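Long-range contacts in PAN2-PAN3 deadenylation complex catalytic subunit pan2 (Neurospora crassa, PDB 4CZW), which probably serves as the catalytic subunit of the PAN2-PAN3 deadenylation complex, shortening the poly(A) tails of mRNA to release 5'-AMP: residues P79-V88 with A102-T112; F491-K499 with R524-K535. All blocks are in the same frame, centred on the assembly; numbering follows the deposited sequence.

Interaction 1: residues P79-V88 with A102-T112; sequences PCLLCELGYV and ATNMLRALNHT. With ZN (zinc ion), chain B.
An antiparallel helix pair beside a zinc site of the pseudo-UCH domain brings Glu-84, Leu-85 and Val-88 against Met-105. Helices 81-88 and 103-109 run with their N-to-C directions 166° apart, their axes 9.2 Å from each other at closest approach. Met-105, a selenomethionine, is a knob in a hole made by Leu-81, Glu-84, Leu-85 and Val-88. Its chain bends at chi2 and again at chi3, which folds CE back against the other helix. There Met-105 CE lies 3.6 Å from Leu-85 CD2. CG2 of Val-88 meets both Met-105 CB and Ala-102 CB. At the other end, Leu-81 and Thr-112 meet tip to tip, with Leu-81 CD2 3.5 Å from Thr-112 OG1. Thr-112 OG1 donates to Ala-108 O at 2.8 Å, and His-111 N reaches the same oxygen from the opposite face of its plane. Pro-79, after a cis peptide bond, lays its CB 3.6 Å from Ala-108 O. Next to it, Cys-80 SG and Cys-83 SG bind zinc, and His-70 and Cys-75 complete the site. Helix 51-58 packs on Leu-85 and Met-105, helix 130-149 covers Leu-81 and Leu-109, and helix 529-541 lies against Glu-84 and Tyr-87.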
loop_
_atom_site.group_PDB
_atom_site.type_symbol
_atom_site.label_atom_id
_atom_site.label_comp_id
_atom_site.label_asym_id
_atom_site.label_seq_id
_atom_site.Cartn_x
_atom_site.Cartn_y
_atom_site.Cartn_z
ATOM N N PRO A 79 -4.157 -8.782 -12.122
ATOM C CA PRO A 79 -3.556 -8.032 -11.010
ATOM C C PRO A 79 -2.426 -7.089 -11.424
ATOM O O PRO A 79 -1.733 -7.333 -12.410
ATOM C CB PRO A 79 -3.021 -9.139 -10.099
ATOM C CG PRO A 79 -2.700 -10.248 -11.030
ATOM C CD PRO A 79 -3.764 -10.203 -12.093
ATOM N N CYS A 80 -2.264 -6.015 -10.657
ATOM C CA CYS A 80 -1.218 -5.026 -10.884
ATOM C C CYS A 80 -0.788 -4.440 -9.544
ATOM O O CYS A 80 -1.438 -3.538 -9.017
ATOM C CB CYS A 80 -1.711 -3.925 -11.824
ATOM S SG CYS A 80 -0.517 -2.616 -12.165
ATOM N N LEU A 81 0.308 -4.962 -9.002
ATOM C CA LEU A 81 0.734 -4.638 -7.643
ATOM C C LEU A 81 1.094 -3.167 -7.449
ATOM O O LEU A 81 0.947 -2.632 -6.350
ATOM C CB LEU A 81 1.923 -5.515 -7.246
ATOM C CG LEU A 81 1.640 -7.018 -7.193
ATOM C CD1 LEU A 81 2.875 -7.787 -6.752
ATOM C CD2 LEU A 81 0.462 -7.310 -6.275
ATOM N N LEU A 82 1.565 -2.516 -8.507
ATOM C CA LEU A 82 1.929 -1.107 -8.414
ATOM C C LEU A 82 0.687 -0.237 -8.251
ATOM O O LEU A 82 0.694 0.736 -7.497
ATOM C CB LEU A 82 2.729 -0.668 -9.640
ATOM C CG LEU A 82 3.291 0.753 -9.571
ATOM C CD1 LEU A 82 4.080 0.950 -8.287
ATOM C CD2 LEU A 82 4.158 1.047 -10.781
ATOM N N CYS A 83 -0.378 -0.592 -8.964
ATOM C CA CYS A 83 -1.661 0.086 -8.806
ATOM C C CYS A 83 -2.196 -0.123 -7.397
ATOM O O CYS A 83 -2.647 0.821 -6.745
ATOM C CB CYS A 83 -2.676 -0.418 -9.834
ATOM S SG CYS A 83 -2.612 0.423 -11.429
ATOM N N GLU A 84 -2.136 -1.367 -6.934
ATOM C CA GLU A 84 -2.572 -1.711 -5.589
ATOM C C GLU A 84 -1.728 -0.985 -4.546
ATOM O O GLU A 84 -2.228 -0.608 -3.488
ATOM C CB GLU A 84 -2.501 -3.224 -5.373
ATOM C CG GLU A 84 -3.339 -4.032 -6.355
ATOM C CD GLU A 84 -4.830 -3.824 -6.164
ATOM O OE1 GLU A 84 -5.246 -3.475 -5.039
ATOM O OE2 GLU A 84 -5.587 -4.010 -7.140
ATOM N N LEU A 85 -0.448 -0.790 -4.852
ATOM C CA LEU A 85 0.442 -0.038 -3.975
ATOM C C LEU A 85 -0.008 1.412 -3.863
ATOM O O LEU A 85 0.042 2.005 -2.786
ATOM C CB LEU A 85 1.887 -0.101 -4.478
ATOM C CG LEU A 85 2.793 -1.162 -3.850
ATOM C CD1 LEU A 85 4.166 -1.140 -4.495
ATOM C CD2 LEU A 85 2.908 -0.942 -2.352
ATOM N N GLY A 86 -0.449 1.976 -4.982
ATOM C CA GLY A 86 -0.949 3.337 -5.002
ATOM C C GLY A 86 -2.207 3.479 -4.170
ATOM O O GLY A 86 -2.398 4.484 -3.485
ATOM N N TYR A 87 -3.064 2.464 -4.225
ATOM C CA TYR A 87 -4.310 2.461 -3.465
ATOM C C TYR A 87 -4.033 2.445 -1.966
ATOM O O TYR A 87 -4.636 3.203 -1.206
ATOM C CB TYR A 87 -5.176 1.258 -3.847
ATOM C CG TYR A 87 -5.526 1.180 -5.318
ATOM C CD1 TYR A 87 -5.588 2.325 -6.102
ATOM C CD2 TYR A 87 -5.795 -0.042 -5.921
ATOM C CE1 TYR A 87 -5.908 2.254 -7.446
ATOM C CE2 TYR A 87 -6.115 -0.121 -7.263
ATOM C CZ TYR A 87 -6.169 1.029 -8.020
ATOM O OH TYR A 87 -6.488 0.950 -9.358
ATOM N N VAL A 88 -3.116 1.577 -1.549
ATOM C CA VAL A 88 -2.750 1.457 -0.143
ATOM C C VAL A 88 -2.081 2.730 0.362
ATOM O O VAL A 88 -2.390 3.214 1.451
ATOM C CB VAL A 88 -1.812 0.255 0.095
ATOM C CG1 VAL A 88 -1.373 0.199 1.549
ATOM C CG2 VAL A 88 -2.503 -1.039 -0.305
ATOM N N ALA A 102 -4.901 -3.713 3.929
ATOM C CA ALA A 102 -4.508 -3.915 2.539
ATOM C C ALA A 102 -5.021 -5.245 1.998
ATOM O O ALA A 102 -4.261 -6.022 1.422
ATOM C CB ALA A 102 -2.994 -3.839 2.405
ATOM N N THR A 103 -6.314 -5.494 2.179
ATOM C CA THR A 103 -6.929 -6.748 1.752
ATOM C C THR A 103 -6.837 -6.959 0.242
ATOM O O THR A 103 -6.385 -8.009 -0.216
ATOM C CB THR A 103 -8.409 -6.814 2.174
ATOM O OG1 THR A 103 -8.503 -6.804 3.603
ATOM C CG2 THR A 103 -9.059 -8.078 1.641
ATOM N N ASN A 104 -7.265 -5.959 -0.522
ATOM C CA ASN A 104 -7.263 -6.046 -1.981
ATOM C C ASN A 104 -5.873 -6.294 -2.561
ATOM O O ASN A 104 -5.724 -7.003 -3.556
ATOM C CB ASN A 104 -7.843 -4.770 -2.595
ATOM C CG ASN A 104 -9.321 -4.597 -2.301
ATOM O OD1 ASN A 104 -9.970 -5.490 -1.759
ATOM N ND2 ASN A 104 -9.864 -3.443 -2.676
HETATM N N MSE A 105 -4.861 -5.708 -1.932
HETATM C CA MSE A 105 -3.499 -5.776 -2.443
HETATM C C MSE A 105 -2.839 -7.118 -2.131
HETATM O O MSE A 105 -2.035 -7.617 -2.918
HETATM C CB MSE A 105 -2.669 -4.620 -1.874
HETATM C CG MSE A 105 -1.613 -5.018 -0.854
HETATM SE SE MSE A 105 0.163 -5.051 -1.637
HETATM C CE MSE A 105 0.168 -3.246 -2.356
ATOM N N LEU A 106 -3.187 -7.704 -0.990
ATOM C CA LEU A 106 -2.636 -8.996 -0.599
ATOM C C LEU A 106 -3.362 -10.106 -1.343
ATOM O O LEU A 106 -2.820 -11.191 -1.555
ATOM C CB LEU A 106 -2.744 -9.198 0.912
ATOM C CG LEU A 106 -1.961 -8.208 1.777
ATOM C CD1 LEU A 106 -2.201 -8.475 3.255
ATOM C CD2 LEU A 106 -0.477 -8.264 1.450
ATOM N N ARG A 107 -4.598 -9.819 -1.734
ATOM C CA ARG A 107 -5.395 -10.746 -2.521
ATOM C C ARG A 107 -4.890 -10.771 -3.959
ATOM O O ARG A 107 -4.830 -11.825 -4.590
ATOM C CB ARG A 107 -6.872 -10.352 -2.469
ATOM C CG ARG A 107 -7.819 -11.326 -3.143
ATOM C CD ARG A 107 -9.264 -10.933 -2.876
ATOM N NE ARG A 107 -9.612 -11.061 -1.463
ATOM C CZ ARG A 107 -10.615 -10.414 -0.878
ATOM N NH1 ARG A 107 -11.370 -9.580 -1.580
ATOM N NH2 ARG A 107 -10.860 -10.594 0.413
ATOM N N ALA A 108 -4.517 -9.599 -4.465
ATOM C CA ALA A 108 -3.978 -9.476 -5.815
ATOM C C ALA A 108 -2.588 -10.096 -5.909
ATOM O O ALA A 108 -2.205 -10.627 -6.951
ATOM C CB ALA A 108 -3.937 -8.016 -6.237
ATOM N N LEU A 109 -1.836 -10.017 -4.814
ATOM C CA LEU A 109 -0.519 -10.641 -4.732
ATOM C C LEU A 109 -0.632 -12.146 -4.935
ATOM O O LEU A 109 0.212 -12.766 -5.581
ATOM C CB LEU A 109 0.137 -10.341 -3.384
ATOM C CG LEU A 109 1.477 -11.025 -3.101
ATOM C CD1 LEU A 109 2.587 -10.418 -3.945
ATOM C CD2 LEU A 109 1.822 -10.955 -1.621
ATOM N N ASN A 110 -1.694 -12.720 -4.381
ATOM C CA ASN A 110 -1.947 -14.151 -4.473
ATOM C C ASN A 110 -2.231 -14.596 -5.907
ATOM O O ASN A 110 -2.120 -15.779 -6.231
ATOM C CB ASN A 110 -3.117 -14.532 -3.563
ATOM C CG ASN A 110 -3.279 -16.031 -3.412
ATOM O OD1 ASN A 110 -2.309 -16.784 -3.489
ATOM N ND2 ASN A 110 -4.513 -16.473 -3.197
ATOM N N HIS A 111 -2.593 -13.643 -6.761
ATOM C CA HIS A 111 -2.912 -13.942 -8.152
ATOM C C HIS A 111 -1.809 -13.476 -9.100
ATOM O O HIS A 111 -1.883 -13.705 -10.307
ATOM C CB HIS A 111 -4.242 -13.297 -8.547
ATOM C CG HIS A 111 -5.414 -13.800 -7.763
ATOM N ND1 HIS A 111 -5.861 -15.102 -7.843
ATOM C CD2 HIS A 111 -6.238 -13.174 -6.889
ATOM C CE1 HIS A 111 -6.904 -15.257 -7.049
ATOM N NE2 HIS A 111 -7.154 -14.103 -6.458
ATOM N N THR A 112 -0.790 -12.823 -8.551
ATOM C CA THR A 112 0.323 -12.324 -9.354
ATOM C C THR A 112 1.185 -13.480 -9.858
ATOM O O THR A 112 1.331 -14.495 -9.178
ATOM C CB THR A 112 1.197 -11.336 -8.548
ATOM O OG1 THR A 112 0.359 -10.364 -7.911
ATOM C CG2 THR A 112 2.191 -10.621 -9.455
HETATM ZN ZN ZN B . -1.146 -0.547 -12.937
#

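Interaction 2: residues F491-K499 with R524-K535; sequences FIDDYIHIK and RNLVSPKTAYKK
Arg-524 lies along the ring of Tyr-495. Arg-524 CB starts over the CD1 side of the ring, 3.4 Å from Tyr-495 CD1. Arg-524 CG then sits almost above the ring centre, in a CH-pi contact 3.6 Å from the Tyr-495 ring centroid. CD passes over CE1 and CZ, and Arg-524 NE comes 3.7 Å from Tyr-495 OH. The bend at chi2 (-64°) turns the chain along the ring, and the guanidinium ends nearly parallel to it, their planes 5° apart. Tyr-495 OH lies over one guanidinium face, toward its rim. Asp-516 takes NE in a salt bridge.

The backbones of 492-496 and 525-527 pair as parallel strands. Val-527 N donates to Tyr-495 O (2.8 Å), and His-497 N donates to Val-527 O (2.8 Å), both nearly straight. Leu-526 CD1 packs on Tyr-495 CB, on the same sheet face as the ring.

On the other face, Ile-496 CD1 touches Ala-532 CB at 3.6 Å, and its CG2 meets the Pro-529 ring. Asp-494 forms a salt bridge with Lys-535, whose outstretched chain reaches back to the strand. Lys-535 NZ is 2.7 Å from Asp-494 OD2, meeting that oxygen on the syn side, 15° out of the carboxylate plane. The ion pair is buried, so the lysine charge would be expected to stabilise the carboxylate. CB and CD of Lys-535 pack alongside Ile-492 CD1.

Strand 490-496 is antiparallel to 471-481 on its other side, while helix 529-541 packs on the sheet through Ile-496 and Asp-494. Tyr-495 lies about 7 Å, side chain to side chain, from Glu-447, which probably binds a catalytic divalent metal. The parallel strand pair and the helix after it belong to the mixed sheet of the exonuclease domain, which has the RNase H-like fold of DEDD-type nucleases.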
loop_
_atom_site.group_PDB
_atom_site.type_symbol
_atom_site.label_atom_id
_atom_site.label_comp_id
_atom_site.label_asym_id
_atom_site.label_seq_id
_atom_site.Cartn_x
_atom_site.Cartn_y
_atom_site.Cartn_z
ATOM N N PHE A 491 -25.055 5.175 -13.107
ATOM C CA PHE A 491 -24.044 5.249 -14.156
ATOM C C PHE A 491 -22.972 4.190 -13.923
ATOM O O PHE A 491 -22.103 3.971 -14.767
ATOM C CB PHE A 491 -23.426 6.650 -14.227
ATOM C CG PHE A 491 -22.718 7.077 -12.971
ATOM C CD1 PHE A 491 -23.414 7.677 -11.935
ATOM C CD2 PHE A 491 -21.351 6.898 -12.838
ATOM C CE1 PHE A 491 -22.759 8.078 -10.784
ATOM C CE2 PHE A 491 -20.693 7.296 -11.692
ATOM C CZ PHE A 491 -21.397 7.888 -10.665
ATOM N N ILE A 492 -23.042 3.538 -12.767
ATOM C CA ILE A 492 -22.190 2.394 -12.467
ATOM C C ILE A 492 -23.010 1.286 -11.821
ATOM O O ILE A 492 -23.661 1.500 -10.799
ATOM C CB ILE A 492 -21.025 2.761 -11.525
ATOM C CG1 ILE A 492 -20.060 3.733 -12.204
ATOM C CG2 ILE A 492 -20.274 1.510 -11.097
ATOM C CD1 ILE A 492 -18.896 4.141 -11.329
ATOM N N ASP A 493 -22.985 0.104 -12.426
ATOM C CA ASP A 493 -23.626 -1.069 -11.845
ATOM C C ASP A 493 -22.805 -2.306 -12.179
ATOM O O ASP A 493 -23.240 -3.173 -12.939
ATOM C CB ASP A 493 -25.063 -1.220 -12.348
ATOM C CG ASP A 493 -25.837 -2.284 -11.593
ATOM O OD1 ASP A 493 -25.517 -2.530 -10.410
ATOM O OD2 ASP A 493 -26.767 -2.877 -12.181
ATOM N N ASP A 494 -21.609 -2.377 -11.607
ATOM C CA ASP A 494 -20.667 -3.440 -11.925
ATOM C C ASP A 494 -20.833 -4.664 -11.033
ATOM O O ASP A 494 -20.928 -4.550 -9.811
ATOM C CB ASP A 494 -19.230 -2.926 -11.815
ATOM C CG ASP A 494 -18.935 -1.807 -12.793
ATOM O OD1 ASP A 494 -19.605 -1.743 -13.844
ATOM O OD2 ASP A 494 -18.029 -0.996 -12.510
ATOM N N TYR A 495 -20.872 -5.833 -11.660
ATOM C CA TYR A 495 -20.785 -7.096 -10.941
ATOM C C TYR A 495 -19.339 -7.571 -10.994
ATOM O O TYR A 495 -18.648 -7.361 -11.992
ATOM C CB TYR A 495 -21.732 -8.137 -11.538
ATOM C CG TYR A 495 -23.190 -7.914 -11.197
ATOM C CD1 TYR A 495 -23.877 -6.807 -11.682
ATOM C CD2 TYR A 495 -23.881 -8.815 -10.398
ATOM C CE1 TYR A 495 -25.209 -6.604 -11.378
ATOM C CE2 TYR A 495 -25.214 -8.619 -10.088
ATOM C CZ TYR A 495 -25.872 -7.512 -10.581
ATOM O OH TYR A 495 -27.199 -7.311 -10.275
ATOM N N ILE A 496 -18.876 -8.204 -9.921
ATOM C CA ILE A 496 -17.459 -8.526 -9.797
ATOM C C ILE A 496 -17.142 -9.978 -10.130
ATOM O O ILE A 496 -17.674 -10.898 -9.510
ATOM C CB ILE A 496 -16.947 -8.232 -8.376
ATOM C CG1 ILE A 496 -17.340 -6.815 -7.953
ATOM C CG2 ILE A 496 -15.440 -8.427 -8.300
ATOM C CD1 ILE A 496 -16.871 -5.747 -8.908
ATOM N N HIS A 497 -16.270 -10.174 -11.114
ATOM C CA HIS A 497 -15.749 -11.499 -11.413
ATOM C C HIS A 497 -14.747 -11.884 -10.333
ATOM O O HIS A 497 -13.558 -11.581 -10.434
ATOM C CB HIS A 497 -15.096 -11.539 -12.796
ATOM C CG HIS A 497 -14.605 -12.895 -13.197
ATOM N ND1 HIS A 497 -14.879 -14.033 -12.468
ATOM C CD2 HIS A 497 -13.855 -13.297 -14.251
ATOM C CE1 HIS A 497 -14.319 -15.075 -13.054
ATOM N NE2 HIS A 497 -13.692 -14.656 -14.139
ATOM N N ILE A 498 -15.241 -12.550 -9.295
ATOM C CA ILE A 498 -14.419 -12.902 -8.146
ATOM C C ILE A 498 -13.595 -14.158 -8.407
ATOM O O ILE A 498 -14.139 -15.220 -8.715
ATOM C CB ILE A 498 -15.288 -13.104 -6.894
ATOM C CG1 ILE A 498 -16.083 -11.828 -6.607
ATOM C CG2 ILE A 498 -14.429 -13.490 -5.701
ATOM C CD1 ILE A 498 -17.085 -11.967 -5.495
ATOM N N LYS A 499 -12.280 -14.026 -8.281
ATOM C CA LYS A 499 -11.363 -15.130 -8.540
ATOM C C LYS A 499 -11.102 -15.953 -7.281
ATOM O O LYS A 499 -10.132 -16.709 -7.213
ATOM C CB LYS A 499 -10.044 -14.599 -9.107
ATOM C CG LYS A 499 -10.184 -13.927 -10.465
ATOM C CD LYS A 499 -9.640 -12.506 -10.448
ATOM C CE LYS A 499 -8.153 -12.482 -10.133
ATOM N NZ LYS A 499 -7.604 -11.097 -10.157
ATOM N N ARG A 524 -24.897 -9.341 -16.838
ATOM C CA ARG A 524 -24.475 -8.119 -16.168
ATOM C C ARG A 524 -23.201 -7.555 -16.777
ATOM O O ARG A 524 -22.581 -8.178 -17.638
ATOM C CB ARG A 524 -24.255 -8.382 -14.679
ATOM C CG ARG A 524 -25.321 -9.243 -14.024
ATOM C CD ARG A 524 -26.677 -8.565 -14.044
ATOM N NE ARG A 524 -27.686 -9.357 -13.348
ATOM C CZ ARG A 524 -28.955 -8.990 -13.205
ATOM N NH1 ARG A 524 -29.375 -7.838 -13.710
ATOM N NH2 ARG A 524 -29.805 -9.773 -12.555
ATOM N N ASN A 525 -22.811 -6.368 -16.322
ATOM C CA ASN A 525 -21.523 -5.802 -16.690
ATOM C C ASN A 525 -20.440 -6.371 -15.784
ATOM O O ASN A 525 -19.886 -5.667 -14.940
ATOM C CB ASN A 525 -21.551 -4.275 -16.600
ATOM C CG ASN A 525 -20.300 -3.634 -17.170
ATOM O OD1 ASN A 525 -19.657 -4.187 -18.064
ATOM N ND2 ASN A 525 -19.944 -2.465 -16.651
ATOM N N LEU A 526 -20.154 -7.658 -15.956
ATOM C CA LEU A 526 -19.195 -8.355 -15.109
ATOM C C LEU A 526 -17.768 -7.900 -15.397
ATOM O O LEU A 526 -17.280 -8.029 -16.520
ATOM C CB LEU A 526 -19.316 -9.868 -15.303
ATOM C CG LEU A 526 -18.610 -10.744 -14.268
ATOM C CD1 LEU A 526 -19.217 -10.536 -12.892
ATOM C CD2 LEU A 526 -18.686 -12.205 -14.669
ATOM N N VAL A 527 -17.106 -7.364 -14.378
ATOM C CA VAL A 527 -15.752 -6.843 -14.534
ATOM C C VAL A 527 -14.808 -7.390 -13.468
ATOM O O VAL A 527 -15.239 -8.035 -12.512
ATOM C CB VAL A 527 -15.730 -5.303 -14.471
ATOM C CG1 VAL A 527 -16.538 -4.708 -15.615
ATOM C CG2 VAL A 527 -16.259 -4.820 -13.129
ATOM N N SER A 528 -13.517 -7.127 -13.643
ATOM C CA SER A 528 -12.510 -7.532 -12.672
ATOM C C SER A 528 -12.584 -6.630 -11.440
ATOM O O SER A 528 -13.023 -5.485 -11.542
ATOM C CB SER A 528 -11.112 -7.483 -13.297
ATOM O OG SER A 528 -10.700 -6.147 -13.524
ATOM N N PRO A 529 -12.168 -7.150 -10.271
ATOM C CA PRO A 529 -12.212 -6.399 -9.009
ATOM C C PRO A 529 -11.529 -5.034 -9.079
ATOM O O PRO A 529 -12.083 -4.044 -8.600
ATOM C CB PRO A 529 -11.472 -7.318 -8.035
ATOM C CG PRO A 529 -11.709 -8.683 -8.570
ATOM C CD PRO A 529 -11.713 -8.538 -10.065
ATOM N N LYS A 530 -10.341 -4.988 -9.671
ATOM C CA LYS A 530 -9.570 -3.752 -9.744
ATOM C C LYS A 530 -10.195 -2.760 -10.720
ATOM O O LYS A 530 -10.059 -1.548 -10.557
ATOM C CB LYS A 530 -8.123 -4.058 -10.143
ATOM C CG LYS A 530 -7.197 -2.853 -10.169
ATOM C CD LYS A 530 -6.828 -2.477 -11.594
ATOM C CE LYS A 530 -5.757 -1.403 -11.622
ATOM N NZ LYS A 530 -5.284 -1.126 -13.007
ATOM N N THR A 531 -10.886 -3.278 -11.731
ATOM C CA THR A 531 -11.549 -2.432 -12.717
ATOM C C THR A 531 -12.659 -1.610 -12.069
ATOM O O THR A 531 -12.768 -0.405 -12.299
ATOM C CB THR A 531 -12.142 -3.263 -13.871
ATOM O OG1 THR A 531 -11.100 -4.010 -14.509
ATOM C CG2 THR A 531 -12.808 -2.356 -14.895
ATOM N N ALA A 532 -13.475 -2.267 -11.254
ATOM C CA ALA A 532 -14.563 -1.593 -10.557
ATOM C C ALA A 532 -14.024 -0.676 -9.465
ATOM O O ALA A 532 -14.548 0.416 -9.247
ATOM C CB ALA A 532 -15.524 -2.608 -9.970
ATOM N N TYR A 533 -12.977 -1.129 -8.784
ATOM C CA TYR A 533 -12.348 -0.341 -7.730
ATOM C C TYR A 533 -11.753 0.941 -8.297
ATOM O O TYR A 533 -11.795 1.993 -7.658
ATOM C CB TYR A 533 -11.261 -1.157 -7.022
ATOM C CG TYR A 533 -10.635 -0.454 -5.836
ATOM C CD1 TYR A 533 -9.563 0.416 -6.003
ATOM C CD2 TYR A 533 -11.110 -0.666 -4.549
ATOM C CE1 TYR A 533 -8.990 1.060 -4.922
ATOM C CE2 TYR A 533 -10.542 -0.028 -3.463
ATOM C CZ TYR A 533 -9.483 0.832 -3.655
ATOM O OH TYR A 533 -8.915 1.470 -2.576
ATOM N N LYS A 534 -11.196 0.840 -9.501
ATOM C CA LYS A 534 -10.552 1.972 -10.158
ATOM C C LYS A 534 -11.530 3.125 -10.348
ATOM O O LYS A 534 -11.168 4.289 -10.180
ATOM C CB LYS A 534 -9.971 1.544 -11.506
ATOM C CG LYS A 534 -9.099 2.592 -12.176
ATOM C CD LYS A 534 -8.590 2.098 -13.520
ATOM C CE LYS A 534 -7.682 3.119 -14.185
ATOM N NZ LYS A 534 -6.427 3.336 -13.411
ATOM N N LYS A 535 -12.771 2.792 -10.690
ATOM C CA LYS A 535 -13.816 3.794 -10.866
ATOM C C LYS A 535 -14.075 4.544 -9.566
ATOM O O LYS A 535 -14.093 5.774 -9.539
ATOM C CB LYS A 535 -15.110 3.141 -11.359
ATOM C CG LYS A 535 -14.971 2.393 -12.672
ATOM C CD LYS A 535 -16.283 1.743 -13.071
ATOM C CE LYS A 535 -16.140 0.959 -14.365
ATOM N NZ LYS A 535 -17.413 0.289 -14.746
#

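How the interactions relate
From the N terminus, the chain first closes interaction 1, where helix 81-94 turns back through a short connection to helix 103-109. Interaction 2 comes much later, when the chain returns from strand 490-496 to strand 525-527 and helix 529-541; 24 residues separate 491-499 from 524-535. The two loops lie in series and neither nest nor cross. Interaction 1 belongs to the pseudo-UCH domain and interaction 2 to the exonuclease domain, yet their centres are 16 Å apart and they touch. Lys-530 packs on Cys-83 and Tyr-87, and its NZ bonds to the backbone oxygens of Cys-75 and Ala-77. Tyr-533 meets the Tyr-87 ring. Helix 529-541 thus joins the exonuclease sheet to the zinc-bearing helix of the scaffold.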